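Local coordinates for cobalamin biosynthesis protein CobN (Mycobacterium tuberculosis, PDB 7C6O) that probably serves as the large, catalytic subunit of the cobaltochelatase that inserts cobalt into the corrin ring during cobalamin biosynthesis, at residues K453-W458 and H531-Y536. Residues are numbered along the deposited sequence; the frame is centred on the assembly and turned at random.
Sequences KEYRDW and HYLAAY
Two short helices of the CobN/magnesium chelatase region, 452-459 and 530-539, meet nearly at right angles: Tyr455 of the first reaches Leu533 and Ala534 of the second, and Trp458 reaches Leu533. The axes of the two short segments approach to 11.1 Å, at 94° to each other. That gap is wide, and the two aromatic rings bridge it. With chi1 at 174°, Tyr455 turns its ring away from its own backbone N and out to the other helix. Its CD1 lies 3.9 Å from Ala534 CB. Further along the ring, CB of Leu533 sits at the edge, near the ring plane, and Tyr455 OH comes 3.7 Å from Leu533 CD1. The hydroxyl is also hydrogen-bonded to His530 ND1, just before the segment, which ties the ring to the start of the second helix. Trp458 uses the six-membered part of its indole. Its CH2 is 3.8 Å from Leu533 CB, and the two side chains cross at about a right angle. Leu533 thus touches both aromatic side chains. No hydrogen bond links the two segments; they meet by van der Waals contact, mostly between carbon atoms. On the solvent-exposed side of helix 452-459, Lys453 NZ forms a salt bridge with Asp457 OD2, 2.9 Å away, one turn on. Strand 492-500 lies against both helices: its Ile493 touches Tyr455, His531 and Ala534, while Pro477 from a loop also packs on Tyr455.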
loop_
_atom_site.group_PDB
_atom_site.type_symbol
_atom_site.label_atom_id
_atom_site.label_comp_id
_atom_site.label_asym_id
_atom_site.label_seq_id
_atom_site.Cartn_x
_atom_site.Cartn_y
_atom_site.Cartn_z
ATOM N N LYS A 453 8.644 -36.936 5.530
ATOM C CA LYS A 453 9.524 -37.232 4.405
ATOM C C LYS A 453 9.201 -36.351 3.205
ATOM O O LYS A 453 10.100 -35.760 2.593
ATOM C CB LYS A 453 9.414 -38.713 4.038
ATOM C CG LYS A 453 10.187 -39.119 2.796
ATOM C CD LYS A 453 11.666 -38.794 2.928
ATOM C CE LYS A 453 12.487 -39.567 1.909
ATOM N NZ LYS A 453 11.920 -39.445 0.538
ATOM N N GLU A 454 7.918 -36.249 2.850
ATOM C CA GLU A 454 7.540 -35.418 1.712
ATOM C C GLU A 454 7.794 -33.945 2.000
ATOM O O GLU A 454 8.203 -33.196 1.105
ATOM C CB GLU A 454 6.073 -35.647 1.352
ATOM C CG GLU A 454 5.749 -37.072 0.943
ATOM C CD GLU A 454 4.349 -37.204 0.384
ATOM O OE1 GLU A 454 3.903 -36.276 -0.320
ATOM O OE2 GLU A 454 3.692 -38.230 0.654
ATOM N N TYR A 455 7.554 -33.511 3.239
ATOM C CA TYR A 455 7.837 -32.124 3.590
ATOM C C TYR A 455 9.324 -31.825 3.450
ATOM O O TYR A 455 9.713 -30.806 2.867
ATOM C CB TYR A 455 7.364 -31.815 5.011
ATOM C CG TYR A 455 7.788 -30.431 5.444
ATOM C CD1 TYR A 455 7.100 -29.308 5.003
ATOM C CD2 TYR A 455 8.903 -30.243 6.252
ATOM C CE1 TYR A 455 7.496 -28.036 5.370
ATOM C CE2 TYR A 455 9.308 -28.973 6.625
ATOM C CZ TYR A 455 8.599 -27.875 6.182
ATOM O OH TYR A 455 8.992 -26.606 6.546
ATOM N N ARG A 456 10.172 -32.710 3.983
ATOM C CA ARG A 456 11.614 -32.501 3.894
ATOM C C ARG A 456 12.087 -32.500 2.446
ATOM O O ARG A 456 12.979 -31.727 2.079
ATOM C CB ARG A 456 12.350 -33.576 4.697
ATOM C CG ARG A 456 13.851 -33.357 4.786
ATOM C CD ARG A 456 14.520 -34.481 5.549
ATOM N NE ARG A 456 14.567 -35.719 4.777
ATOM C CZ ARG A 456 14.471 -36.931 5.313
ATOM N NH1 ARG A 456 14.302 -37.063 6.623
ATOM N NH2 ARG A 456 14.531 -38.008 4.541
ATOM N N ASP A 457 11.504 -33.363 1.607
ATOM C CA ASP A 457 11.882 -33.385 0.197
ATOM C C ASP A 457 11.623 -32.038 -0.467
ATOM O O ASP A 457 12.430 -31.576 -1.282
ATOM C CB ASP A 457 11.136 -34.500 -0.538
ATOM C CG ASP A 457 11.676 -35.886 -0.213
ATOM O OD1 ASP A 457 12.814 -35.988 0.296
ATOM O OD2 ASP A 457 10.959 -36.876 -0.475
ATOM N N TRP A 458 10.506 -31.384 -0.128
ATOM C CA TRP A 458 10.267 -30.041 -0.647
ATOM C C TRP A 458 11.162 -29.021 0.043
ATOM O O TRP A 458 11.748 -28.151 -0.611
ATOM C CB TRP A 458 8.800 -29.634 -0.481
ATOM C CG TRP A 458 8.639 -28.145 -0.640
ATOM C CD1 TRP A 458 8.575 -27.451 -1.812
ATOM C CD2 TRP A 458 8.574 -27.168 0.407
ATOM N NE1 TRP A 458 8.455 -26.103 -1.562
ATOM C CE2 TRP A 458 8.454 -25.903 -0.206
ATOM C CE3 TRP A 458 8.597 -27.240 1.805
ATOM C CZ2 TRP A 458 8.355 -24.721 0.528
ATOM C CZ3 TRP A 458 8.499 -26.064 2.533
ATOM C CH2 TRP A 458 8.379 -24.821 1.891
ATOM N N HIS A 531 5.202 -25.695 10.153
ATOM C CA HIS A 531 3.757 -25.862 10.039
ATOM C C HIS A 531 3.155 -24.826 9.095
ATOM O O HIS A 531 2.294 -25.154 8.270
ATOM C CB HIS A 531 3.111 -25.774 11.422
ATOM C CG HIS A 531 1.619 -25.866 11.399
ATOM N ND1 HIS A 531 0.803 -24.761 11.508
ATOM C CD2 HIS A 531 0.793 -26.933 11.273
ATOM C CE1 HIS A 531 -0.461 -25.143 11.455
ATOM N NE2 HIS A 531 -0.493 -26.456 11.311
ATOM N N TYR A 532 3.603 -23.573 9.201
ATOM C CA TYR A 532 3.136 -22.530 8.292
ATOM C C TYR A 532 3.436 -22.899 6.845
ATOM O O TYR A 532 2.562 -22.816 5.974
ATOM C CB TYR A 532 3.788 -21.194 8.660
ATOM C CG TYR A 532 3.208 -19.988 7.952
ATOM C CD1 TYR A 532 3.496 -19.734 6.615
ATOM C CD2 TYR A 532 2.383 -19.096 8.622
ATOM C CE1 TYR A 532 2.971 -18.638 5.965
ATOM C CE2 TYR A 532 1.851 -17.989 7.978
ATOM C CZ TYR A 532 2.151 -17.766 6.651
ATOM O OH TYR A 532 1.628 -16.672 6.000
ATOM N N LEU A 533 4.675 -23.312 6.569
ATOM C CA LEU A 533 5.053 -23.663 5.205
ATOM C C LEU A 533 4.316 -24.908 4.728
ATOM O O LEU A 533 3.848 -24.957 3.585
ATOM C CB LEU A 533 6.565 -23.865 5.116
ATOM C CG LEU A 533 7.416 -22.630 5.424
ATOM C CD1 LEU A 533 8.885 -23.006 5.555
ATOM C CD2 LEU A 533 7.228 -21.573 4.350
ATOM N N ALA A 534 4.197 -25.923 5.591
ATOM C CA ALA A 534 3.510 -27.150 5.202
ATOM C C ALA A 534 2.060 -26.879 4.818
ATOM O O ALA A 534 1.553 -27.448 3.843
ATOM C CB ALA A 534 3.577 -28.174 6.333
ATOM N N ALA A 535 1.381 -26.008 5.569
ATOM C CA ALA A 535 -0.027 -25.739 5.301
ATOM C C ALA A 535 -0.218 -25.118 3.923
ATOM O O ALA A 535 -1.093 -25.537 3.157
ATOM C CB ALA A 535 -0.602 -24.834 6.390
ATOM N N TYR A 536 0.594 -24.112 3.584
ATOM C CA TYR A 536 0.461 -23.493 2.269
ATOM C C TYR A 536 0.913 -24.435 1.164
ATOM O O TYR A 536 0.306 -24.472 0.086
ATOM C CB TYR A 536 1.241 -22.177 2.212
ATOM C CG TYR A 536 0.390 -20.997 2.602
ATOM C CD1 TYR A 536 -0.503 -20.436 1.698
ATOM C CD2 TYR A 536 0.453 -20.462 3.880
ATOM C CE1 TYR A 536 -1.301 -19.364 2.053
ATOM C CE2 TYR A 536 -0.341 -19.389 4.245
ATOM C CZ TYR A 536 -1.215 -18.846 3.327
ATOM O OH TYR A 536 -2.008 -17.780 3.681
#